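Local structure of CurH (Lyngbya majuscula, 3KG7) at residues C[8-13]-C[191-196]; C[57-62]-C[198-203]; C[42-47]-C[159-164]. The protein probably removes water from a 3-hydroxyacyl polyketide intermediate, as the double-hotdog dehydratase domain of a module in the curacin pathway. All blocks are in the same frame, centred on the assembly; numbering follows the deposited sequence.

Interaction 1. Residues C[8-13]-C[191-196]; sequences VHRLLG and LAFQLA
Two irregular loops approach at one point, with Arg10 and Ala196 the nearest backbone residues, their CA atoms 6.5 Å apart. The CB atoms of this pair face each other at 4.0 Å, so the side chains begin against one another. From there the Arg10 chain, bent at chi2 and chi3, runs along the 191-196 loop and lays its CD beside the carbonyl O of Gln194. Its guanidinium takes Gln194 CG over one face, but the guanidinium and amide planes are nearly perpendicular (89°), and Arg10 NH2 stays 4.0 Å from Gln194 OE1. The charged end finds a weak hydrogen bond from NH2 to Asn34 O. Phe193 adds its CE2, 3.8 Å from Arg10 NH1, with the two groups crossing at about a right angle. The polar link between the loops is weak: His9 NE2 donates to Ala196 O over 3.3 Å, well off straight (136°). His9 carries CG opposite the backbone N (chi1 -161°), and across the ring its ND1 accepts a weak in-plane bond from Leu12 N. Both ring nitrogens are thus engaged, and the rotation of the imidazole is loosely fixed. The contact lies at the surface and joins the loop preceding the first strand, 14-17, to the loop entering helix 202-207, between the two halves of a double-hotdog fold.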
loop_
_atom_site.group_PDB
_atom_site.type_symbol
_atom_site.label_atom_id
_atom_site.label_comp_id
_atom_site.label_asym_id
_atom_site.label_seq_id
_atom_site.Cartn_x
_atom_site.Cartn_y
_atom_site.Cartn_z
ATOM N N VAL C 8 8.519 -6.399 -9.851
ATOM C CA VAL C 8 7.375 -7.257 -9.471
ATOM C C VAL C 8 7.658 -8.766 -9.506
ATOM O O VAL C 8 8.025 -9.333 -10.538
ATOM C CB VAL C 8 6.091 -6.922 -10.319
ATOM C CG1 VAL C 8 6.427 -6.730 -11.818
ATOM C CG2 VAL C 8 5.012 -7.977 -10.147
ATOM N N HIS C 9 7.468 -9.400 -8.357
ATOM C CA HIS C 9 7.561 -10.846 -8.212
ATOM C C HIS C 9 6.399 -11.519 -8.936
ATOM O O HIS C 9 5.247 -11.111 -8.780
ATOM C CB HIS C 9 7.495 -11.193 -6.728
ATOM C CG HIS C 9 8.021 -12.551 -6.396
ATOM N ND1 HIS C 9 7.213 -13.572 -5.944
ATOM C CD2 HIS C 9 9.281 -13.053 -6.430
ATOM C CE1 HIS C 9 7.948 -14.648 -5.723
ATOM N NE2 HIS C 9 9.207 -14.359 -6.011
ATOM N N ARG C 10 6.704 -12.546 -9.724
ATOM C CA ARG C 10 5.677 -13.321 -10.433
ATOM C C ARG C 10 4.529 -13.800 -9.549
ATOM O O ARG C 10 3.363 -13.741 -9.954
ATOM C CB ARG C 10 6.288 -14.531 -11.148
ATOM C CG ARG C 10 6.092 -14.507 -12.642
ATOM C CD ARG C 10 5.944 -15.897 -13.241
ATOM N NE ARG C 10 4.868 -15.928 -14.231
ATOM C CZ ARG C 10 4.968 -15.485 -15.485
ATOM N NH1 ARG C 10 6.105 -14.969 -15.936
ATOM N NH2 ARG C 10 3.917 -15.553 -16.293
ATOM N N LEU C 11 4.864 -14.282 -8.350
ATOM C CA LEU C 11 3.876 -14.855 -7.448
ATOM C C LEU C 11 3.163 -13.810 -6.584
ATOM O O LEU C 11 1.938 -13.818 -6.489
ATOM C CB LEU C 11 4.513 -15.934 -6.569
ATOM C CG LEU C 11 3.609 -16.694 -5.592
ATOM C CD1 LEU C 11 2.660 -17.604 -6.308
ATOM C CD2 LEU C 11 4.453 -17.498 -4.620
ATOM N N LEU C 12 3.925 -12.913 -5.966
ATOM C CA LEU C 12 3.358 -11.985 -4.997
ATOM C C LEU C 12 2.871 -10.661 -5.592
ATOM O O LEU C 12 2.002 -10.004 -5.019
ATOM C CB LEU C 12 4.363 -11.719 -3.877
ATOM C CG LEU C 12 4.509 -12.793 -2.802
ATOM C CD1 LEU C 12 5.629 -12.396 -1.877
ATOM C CD2 LEU C 12 3.232 -12.964 -2.023
ATOM N N GLY C 13 3.427 -10.272 -6.731
ATOM C CA GLY C 13 3.134 -8.970 -7.304
ATOM C C GLY C 13 4.026 -7.897 -6.720
ATOM O O GLY C 13 5.206 -8.140 -6.422
ATOM N N LEU C 191 4.930 -25.926 -16.426
ATOM C CA LEU C 191 4.987 -24.925 -15.362
ATOM C C LEU C 191 6.376 -24.319 -15.160
ATOM O O LEU C 191 6.490 -23.167 -14.754
ATOM C CB LEU C 191 4.480 -25.540 -14.055
ATOM C CG LEU C 191 4.038 -24.599 -12.932
ATOM C CD1 LEU C 191 2.727 -23.898 -13.269
ATOM C CD2 LEU C 191 3.919 -25.378 -11.633
ATOM N N ALA C 192 7.417 -25.097 -15.453
ATOM C CA ALA C 192 8.824 -24.709 -15.222
ATOM C C ALA C 192 9.188 -23.224 -15.415
ATOM O O ALA C 192 9.892 -22.658 -14.583
ATOM C CB ALA C 192 9.768 -25.602 -16.040
ATOM N N PHE C 193 8.705 -22.600 -16.491
ATOM C CA PHE C 193 9.033 -21.202 -16.820
ATOM C C PHE C 193 8.496 -20.195 -15.811
ATOM O O PHE C 193 9.026 -19.089 -15.676
ATOM C CB PHE C 193 8.485 -20.835 -18.204
ATOM C CG PHE C 193 8.643 -19.369 -18.569
ATOM C CD1 PHE C 193 9.738 -18.938 -19.314
ATOM C CD2 PHE C 193 7.687 -18.425 -18.182
ATOM C CE1 PHE C 193 9.883 -17.589 -19.671
ATOM C CE2 PHE C 193 7.829 -17.070 -18.523
ATOM C CZ PHE C 193 8.925 -16.654 -19.278
ATOM N N GLN C 194 7.427 -20.570 -15.126
ATOM C CA GLN C 194 6.712 -19.646 -14.244
ATOM C C GLN C 194 7.317 -19.539 -12.848
ATOM O O GLN C 194 6.956 -18.644 -12.079
ATOM C CB GLN C 194 5.236 -20.048 -14.121
ATOM C CG GLN C 194 4.535 -20.240 -15.464
ATOM C CD GLN C 194 3.027 -20.143 -15.360
ATOM O OE1 GLN C 194 2.487 -19.097 -14.998
ATOM N NE2 GLN C 194 2.336 -21.230 -15.692
ATOM N N LEU C 195 8.220 -20.456 -12.512
ATOM C CA LEU C 195 8.815 -20.457 -11.186
ATOM C C LEU C 195 9.792 -19.293 -11.033
ATOM O O LEU C 195 10.472 -18.917 -11.990
ATOM C CB LEU C 195 9.462 -21.806 -10.876
ATOM C CG LEU C 195 8.512 -23.011 -10.889
ATOM C CD1 LEU C 195 9.160 -24.230 -10.271
ATOM C CD2 LEU C 195 7.224 -22.711 -10.162
ATOM N N ALA C 196 9.833 -18.717 -9.831
ATOM C CA ALA C 196 10.570 -17.476 -9.575
ATOM C C ALA C 196 11.278 -17.463 -8.213
ATOM O O ALA C 196 11.295 -16.442 -7.510
ATOM C CB ALA C 196 9.620 -16.266 -9.701
#

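Interaction 2. Residues C[57-62]-C[198-203]; sequences MTLAAV and EPIHPV
Ala60 and Leu59, on the last turns of helix 52-62, pack against Glu198, Pro199 and Ile200 in the loop leading into helix 202-207, so that the helix of the first hotdog half is joined to the approach to its counterpart in the second. Residues 201-203 open that second helix with a sequence resembling the HPxxxD motif of polyketide synthase dehydratases, whose aspartate is catalytic in relatives. The backbones come closest at Ala60 and Glu198, whose CA atoms lie 5.2 Å apart. Ala60 CB meets Glu198 CB at 4.0 Å, while Pro199 meets the helix with its CG and CD. Pro199 CD rests 3.8 Å from Ala60 CA, and Pro199 CG lies 3.7 Å from Leu59 O, so the ring spans two successive helix residues. Farther along, Leu59 and Ile200 run side by side in the same direction and touch through Leu59 CD1 and Ile200 CG2, 3.9 Å apart. Leu236 of strand 225-236 packs on Pro199 and Ile200, and Met234 of the same strand on Leu59. The Glu198 carboxylate leads away from the helix: with CG set between the backbone N and the carbonyl carbon (chi1 70°) and a bend at chi2, OE1 accepts from Ala196 N. His201 caps helix 202-207: His201 ND1 accepts from Val203 N at 3.1 Å (159°), the donor tilted 26° from the ring plane, and Trp37 meets the imidazole edge-to-face. The Glu198 carboxylate and His201 ND1 thus find partners beside the contact, while the segments touch through apolar carbons and one proline carbon against the Leu59 carbonyl O, consistent with a fit by shape in which small Ala60 goes with the close backbone approach.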
loop_
_atom_site.group_PDB
_atom_site.type_symbol
_atom_site.label_atom_id
_atom_site.label_comp_id
_atom_site.label_asym_id
_atom_site.label_seq_id
_atom_site.Cartn_x
_atom_site.Cartn_y
_atom_site.Cartn_z
HETATM N N MSE C 57 2.192 -18.205 -1.019
HETATM C CA MSE C 57 2.449 -16.763 -1.123
HETATM C C MSE C 57 3.052 -16.195 0.158
HETATM O O MSE C 57 4.012 -15.423 0.123
HETATM C CB MSE C 57 1.169 -16.011 -1.472
HETATM C CG MSE C 57 0.685 -16.279 -2.871
HETATM SE SE MSE C 57 -0.962 -15.321 -3.235
HETATM C CE MSE C 57 -0.252 -13.559 -3.656
ATOM N N THR C 58 2.480 -16.596 1.286
ATOM C CA THR C 58 2.926 -16.125 2.582
ATOM C C THR C 58 4.357 -16.582 2.838
ATOM O O THR C 58 5.205 -15.788 3.292
ATOM C CB THR C 58 1.991 -16.597 3.708
ATOM O OG1 THR C 58 0.665 -16.104 3.468
ATOM C CG2 THR C 58 2.479 -16.076 5.053
ATOM N N LEU C 59 4.623 -17.853 2.529
ATOM C CA LEU C 59 5.964 -18.398 2.649
ATOM C C LEU C 59 6.937 -17.648 1.752
ATOM O O LEU C 59 8.087 -17.453 2.125
ATOM C CB LEU C 59 5.985 -19.889 2.337
ATOM C CG LEU C 59 5.228 -20.842 3.251
ATOM C CD1 LEU C 59 4.996 -22.146 2.511
ATOM C CD2 LEU C 59 5.989 -21.080 4.545
ATOM N N ALA C 60 6.465 -17.204 0.590
ATOM C CA ALA C 60 7.297 -16.405 -0.301
ATOM C C ALA C 60 7.564 -15.013 0.266
ATOM O O ALA C 60 8.628 -14.441 0.023
ATOM C CB ALA C 60 6.685 -16.321 -1.687
ATOM N N ALA C 61 6.620 -14.482 1.043
ATOM C CA ALA C 61 6.774 -13.152 1.633
ATOM C C ALA C 61 7.756 -13.116 2.812
ATOM O O ALA C 61 8.567 -12.190 2.941
ATOM C CB ALA C 61 5.429 -12.595 2.050
ATOM N N VAL C 62 7.686 -14.125 3.668
ATOM C CA VAL C 62 8.487 -14.135 4.897
ATOM C C VAL C 62 9.779 -14.942 4.768
ATOM O O VAL C 62 10.701 -14.749 5.565
ATOM C CB VAL C 62 7.687 -14.678 6.120
ATOM C CG1 VAL C 62 6.371 -13.926 6.284
ATOM C CG2 VAL C 62 7.439 -16.183 5.994
ATOM N N GLU C 198 10.567 -18.664 -5.435
ATOM C CA GLU C 198 9.723 -18.853 -4.255
ATOM C C GLU C 198 9.943 -20.265 -3.662
ATOM O O GLU C 198 10.181 -21.223 -4.406
ATOM C CB GLU C 198 8.241 -18.571 -4.586
ATOM C CG GLU C 198 7.516 -19.582 -5.498
ATOM C CD GLU C 198 8.031 -19.609 -6.933
ATOM O OE1 GLU C 198 7.934 -18.584 -7.644
ATOM O OE2 GLU C 198 8.527 -20.672 -7.357
ATOM N N PRO C 199 9.877 -20.397 -2.320
ATOM C CA PRO C 199 10.192 -21.683 -1.677
ATOM C C PRO C 199 9.386 -22.841 -2.250
ATOM O O PRO C 199 9.932 -23.926 -2.488
ATOM C CB PRO C 199 9.795 -21.471 -0.216
ATOM C CG PRO C 199 9.676 -20.002 -0.033
ATOM C CD PRO C 199 9.492 -19.354 -1.349
ATOM N N ILE C 200 8.092 -22.611 -2.461
ATOM C CA ILE C 200 7.183 -23.638 -2.982
ATOM C C ILE C 200 6.047 -22.992 -3.764
ATOM O O ILE C 200 5.327 -22.135 -3.250
ATOM C CB ILE C 200 6.636 -24.562 -1.866
ATOM C CG1 ILE C 200 5.937 -25.791 -2.456
ATOM C CG2 ILE C 200 5.698 -23.810 -0.919
ATOM C CD1 ILE C 200 5.629 -26.869 -1.420
ATOM N N HIS C 201 5.907 -23.386 -5.025
ATOM C CA HIS C 201 4.841 -22.870 -5.857
ATOM C C HIS C 201 3.508 -23.461 -5.428
ATOM O O HIS C 201 3.455 -24.637 -5.052
ATOM C CB HIS C 201 5.092 -23.207 -7.322
ATOM C CG HIS C 201 4.178 -22.482 -8.263
ATOM N ND1 HIS C 201 2.962 -22.997 -8.664
ATOM C CD2 HIS C 201 4.287 -21.265 -8.849
ATOM C CE1 HIS C 201 2.370 -22.134 -9.471
ATOM N NE2 HIS C 201 3.151 -21.075 -9.598
ATOM N N PRO C 202 2.426 -22.656 -5.493
ATOM C CA PRO C 202 1.064 -23.128 -5.247
ATOM C C PRO C 202 0.782 -24.537 -5.777
ATOM O O PRO C 202 0.299 -25.385 -5.032
ATOM C CB PRO C 202 0.221 -22.115 -6.007
ATOM C CG PRO C 202 0.979 -20.835 -5.868
ATOM C CD PRO C 202 2.443 -21.214 -5.809
ATOM N N VAL C 203 1.100 -24.789 -7.044
ATOM C CA VAL C 203 0.872 -26.107 -7.651
ATOM C C VAL C 203 1.573 -27.235 -6.888
ATOM O O VAL C 203 0.962 -28.259 -6.573
ATOM C CB VAL C 203 1.280 -26.109 -9.125
ATOM C CG1 VAL C 203 1.326 -27.519 -9.689
ATOM C CG2 VAL C 203 0.326 -25.220 -9.926
#

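Interaction 3. Residues C[42-47]-C[159-164]; sequences RVYDTP and SISLVY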
loop_
_atom_site.group_PDB
_atom_site.type_symbol
_atom_site.label_atom_id
_atom_site.label_comp_id
_atom_site.label_asym_id
_atom_site.label_seq_id
_atom_site.Cartn_x
_atom_site.Cartn_y
_atom_site.Cartn_z
ATOM N N ARG C 42 -9.007 -26.728 -12.626
ATOM C CA ARG C 42 -10.413 -26.507 -12.931
ATOM C C ARG C 42 -11.340 -27.283 -12.000
ATOM O O ARG C 42 -11.331 -28.525 -11.980
ATOM C CB ARG C 42 -10.697 -26.850 -14.404
ATOM C CG ARG C 42 -9.772 -26.149 -15.409
ATOM C CD ARG C 42 -10.150 -26.427 -16.870
ATOM N NE ARG C 42 -11.306 -25.636 -17.310
ATOM C CZ ARG C 42 -11.254 -24.382 -17.764
ATOM N NH1 ARG C 42 -10.099 -23.732 -17.853
ATOM N NH2 ARG C 42 -12.368 -23.765 -18.126
ATOM N N VAL C 43 -12.124 -26.538 -11.218
ATOM C CA VAL C 43 -13.230 -27.114 -10.441
ATOM C C VAL C 43 -14.562 -26.677 -11.071
ATOM O O VAL C 43 -14.777 -25.490 -11.325
ATOM C CB VAL C 43 -13.176 -26.719 -8.944
ATOM C CG1 VAL C 43 -14.205 -27.504 -8.152
ATOM C CG2 VAL C 43 -11.795 -26.973 -8.371
ATOM N N TYR C 44 -15.444 -27.640 -11.322
ATOM C CA TYR C 44 -16.684 -27.398 -12.071
ATOM C C TYR C 44 -16.385 -26.639 -13.361
ATOM O O TYR C 44 -17.073 -25.675 -13.715
ATOM C CB TYR C 44 -17.715 -26.649 -11.219
ATOM C CG TYR C 44 -18.046 -27.355 -9.928
ATOM C CD1 TYR C 44 -18.832 -28.509 -9.925
ATOM C CD2 TYR C 44 -17.564 -26.876 -8.708
ATOM C CE1 TYR C 44 -19.132 -29.167 -8.744
ATOM C CE2 TYR C 44 -17.862 -27.526 -7.518
ATOM C CZ TYR C 44 -18.647 -28.672 -7.544
ATOM O OH TYR C 44 -18.942 -29.324 -6.369
ATOM N N ASP C 45 -15.334 -27.089 -14.046
ATOM C CA ASP C 45 -14.836 -26.476 -15.281
ATOM C C ASP C 45 -14.627 -24.960 -15.160
ATOM O O ASP C 45 -14.782 -24.217 -16.133
ATOM C CB ASP C 45 -15.738 -26.823 -16.471
ATOM C CG ASP C 45 -14.959 -26.996 -17.761
ATOM O OD1 ASP C 45 -14.314 -26.032 -18.228
ATOM O OD2 ASP C 45 -14.997 -28.107 -18.319
ATOM N N THR C 46 -14.274 -24.513 -13.956
ATOM C CA THR C 46 -13.971 -23.106 -13.700
ATOM C C THR C 46 -12.560 -22.984 -13.123
ATOM O O THR C 46 -12.221 -23.661 -12.144
ATOM C CB THR C 46 -15.004 -22.457 -12.742
ATOM O OG1 THR C 46 -16.333 -22.732 -13.208
ATOM C CG2 THR C 46 -14.810 -20.954 -12.665
ATOM N N PRO C 47 -11.720 -22.136 -13.739
ATOM C CA PRO C 47 -10.399 -21.904 -13.166
ATOM C C PRO C 47 -10.537 -21.324 -11.763
ATOM O O PRO C 47 -11.166 -20.272 -11.575
ATOM C CB PRO C 47 -9.771 -20.877 -14.119
ATOM C CG PRO C 47 -10.543 -21.028 -15.406
ATOM C CD PRO C 47 -11.937 -21.362 -14.976
ATOM N N SER C 159 -14.525 -37.310 -10.687
ATOM C CA SER C 159 -15.744 -37.728 -9.999
ATOM C C SER C 159 -16.203 -36.727 -8.945
ATOM O O SER C 159 -17.364 -36.749 -8.516
ATOM C CB SER C 159 -15.530 -39.093 -9.352
ATOM O OG SER C 159 -15.373 -40.103 -10.342
ATOM N N ILE C 160 -15.288 -35.861 -8.529
ATOM C CA ILE C 160 -15.628 -34.772 -7.631
ATOM C C ILE C 160 -15.479 -33.430 -8.357
ATOM O O ILE C 160 -15.244 -32.390 -7.737
ATOM C CB ILE C 160 -14.814 -34.846 -6.326
ATOM C CG1 ILE C 160 -13.312 -35.004 -6.631
ATOM C CG2 ILE C 160 -15.333 -36.038 -5.476
ATOM C CD1 ILE C 160 -12.373 -34.608 -5.498
ATOM N N SER C 161 -15.640 -33.481 -9.682
ATOM C CA SER C 161 -15.571 -32.306 -10.578
ATOM C C SER C 161 -14.244 -31.551 -10.551
ATOM O O SER C 161 -14.218 -30.328 -10.684
ATOM C CB SER C 161 -16.738 -31.337 -10.327
ATOM O OG SER C 161 -17.893 -31.717 -11.052
ATOM N N LEU C 162 -13.148 -32.287 -10.386
ATOM C CA LEU C 162 -11.802 -31.707 -10.365
ATOM C C LEU C 162 -10.983 -32.240 -11.539
ATOM O O LEU C 162 -10.941 -33.453 -11.770
ATOM C CB LEU C 162 -11.097 -32.010 -9.034
ATOM C CG LEU C 162 -9.599 -31.675 -8.835
ATOM C CD1 LEU C 162 -9.274 -30.168 -8.984
ATOM C CD2 LEU C 162 -9.078 -32.191 -7.480
ATOM N N VAL C 163 -10.359 -31.335 -12.296
ATOM C CA VAL C 163 -9.483 -31.729 -13.403
ATOM C C VAL C 163 -8.191 -30.926 -13.372
ATOM O O VAL C 163 -8.210 -29.691 -13.355
ATOM C CB VAL C 163 -10.157 -31.590 -14.810
ATOM C CG1 VAL C 163 -9.257 -32.164 -15.909
ATOM C CG2 VAL C 163 -11.517 -32.276 -14.857
ATOM N N TYR C 164 -7.075 -31.648 -13.363
ATOM C CA TYR C 164 -5.746 -31.053 -13.352
ATOM C C TYR C 164 -5.189 -30.993 -14.774
ATOM O O TYR C 164 -4.917 -32.024 -15.381
ATOM C CB TYR C 164 -4.796 -31.867 -12.458
ATOM C CG TYR C 164 -5.080 -31.833 -10.961
ATOM C CD1 TYR C 164 -5.511 -32.979 -10.288
ATOM C CD2 TYR C 164 -4.885 -30.670 -10.213
ATOM C CE1 TYR C 164 -5.758 -32.965 -8.911
ATOM C CE2 TYR C 164 -5.127 -30.645 -8.827
ATOM C CZ TYR C 164 -5.563 -31.797 -8.192
ATOM O OH TYR C 164 -5.807 -31.787 -6.836
#
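Tyr44 and Ser161, neither of them glycine, both hold left-handed backbone angles with positive phi, and they face each other at the end of a short antiparallel ladder. Tyr44 N donates to Ser161 O at 3.0 Å with an angle of 158° at the hydrogen, in the carbonyl plane. Beside this bond the CD1/CE1 side of the tyrosine ring meets the serine CB and OG obliquely, Tyr44 CD1 reaching Ser161 CB at 3.5 Å. The ring takes this place with CG opposite the carbonyl carbon (chi1 -56°), while its OH continues to Phe225 N and Ala286 O. Next in the ladder, Val43 and Leu162 make a non-hydrogen-bonded pair, and on their face of the sheet Val43 CG2 meets Leu162 CD1 at 4.1 Å, with Phe225 touching both residues. Arg42 and Val163 follow as a hydrogen-bonded pair: Arg42 N donates to Val163 O at 3.2 Å, and Val163 N to Arg42 O at 3.0 Å. On the other face, the bent Arg42 chain leads away from Val163 and grips Asp45 side-on. Arg42 NE (3.2 Å) and Arg42 NH2 (3.0 Å) both bond to Asp45 OD1, NE from above the carboxylate plane, and this salt bridge braces the turn. Val43 and Thr46 exchange two backbone hydrogen bonds, making a two-residue beta hairpin, and the left-handed angles of Tyr44 and Asp45 place its turn in the type I'/III' class. Ser161 is the C-prime residue of a Schellman motif ending helix 150-159, so the arrangement is a beta hairpin extended to three antiparallel strands by a chain just leaving a helix.

In the fold
Interactions 1 and 2 form one neighbourhood, with centres 10 Å apart: Leu12 CD2 lies 3.4 Å from Met57 O, and Leu195 CD2 packs 3.5 Å from His201 CD2. Both join the first hotdog half, which holds 8-13 and 57-62, to the second, which holds 191-203; their segments alternate along the chain. Interaction 3 makes a further link between the halves, its centre 23 Å from each of the others. Interactions 2 and 3 lie on opposite sides of the chain's centre, nearest atoms about 7 Å apart, and strand 46-47 precedes helix 52-62. Interaction 2 reaches the start of helix 202-207, probably the active-site helix, and Tyr164 of interaction 3 makes a weak hydrogen bond to Asp206 on it.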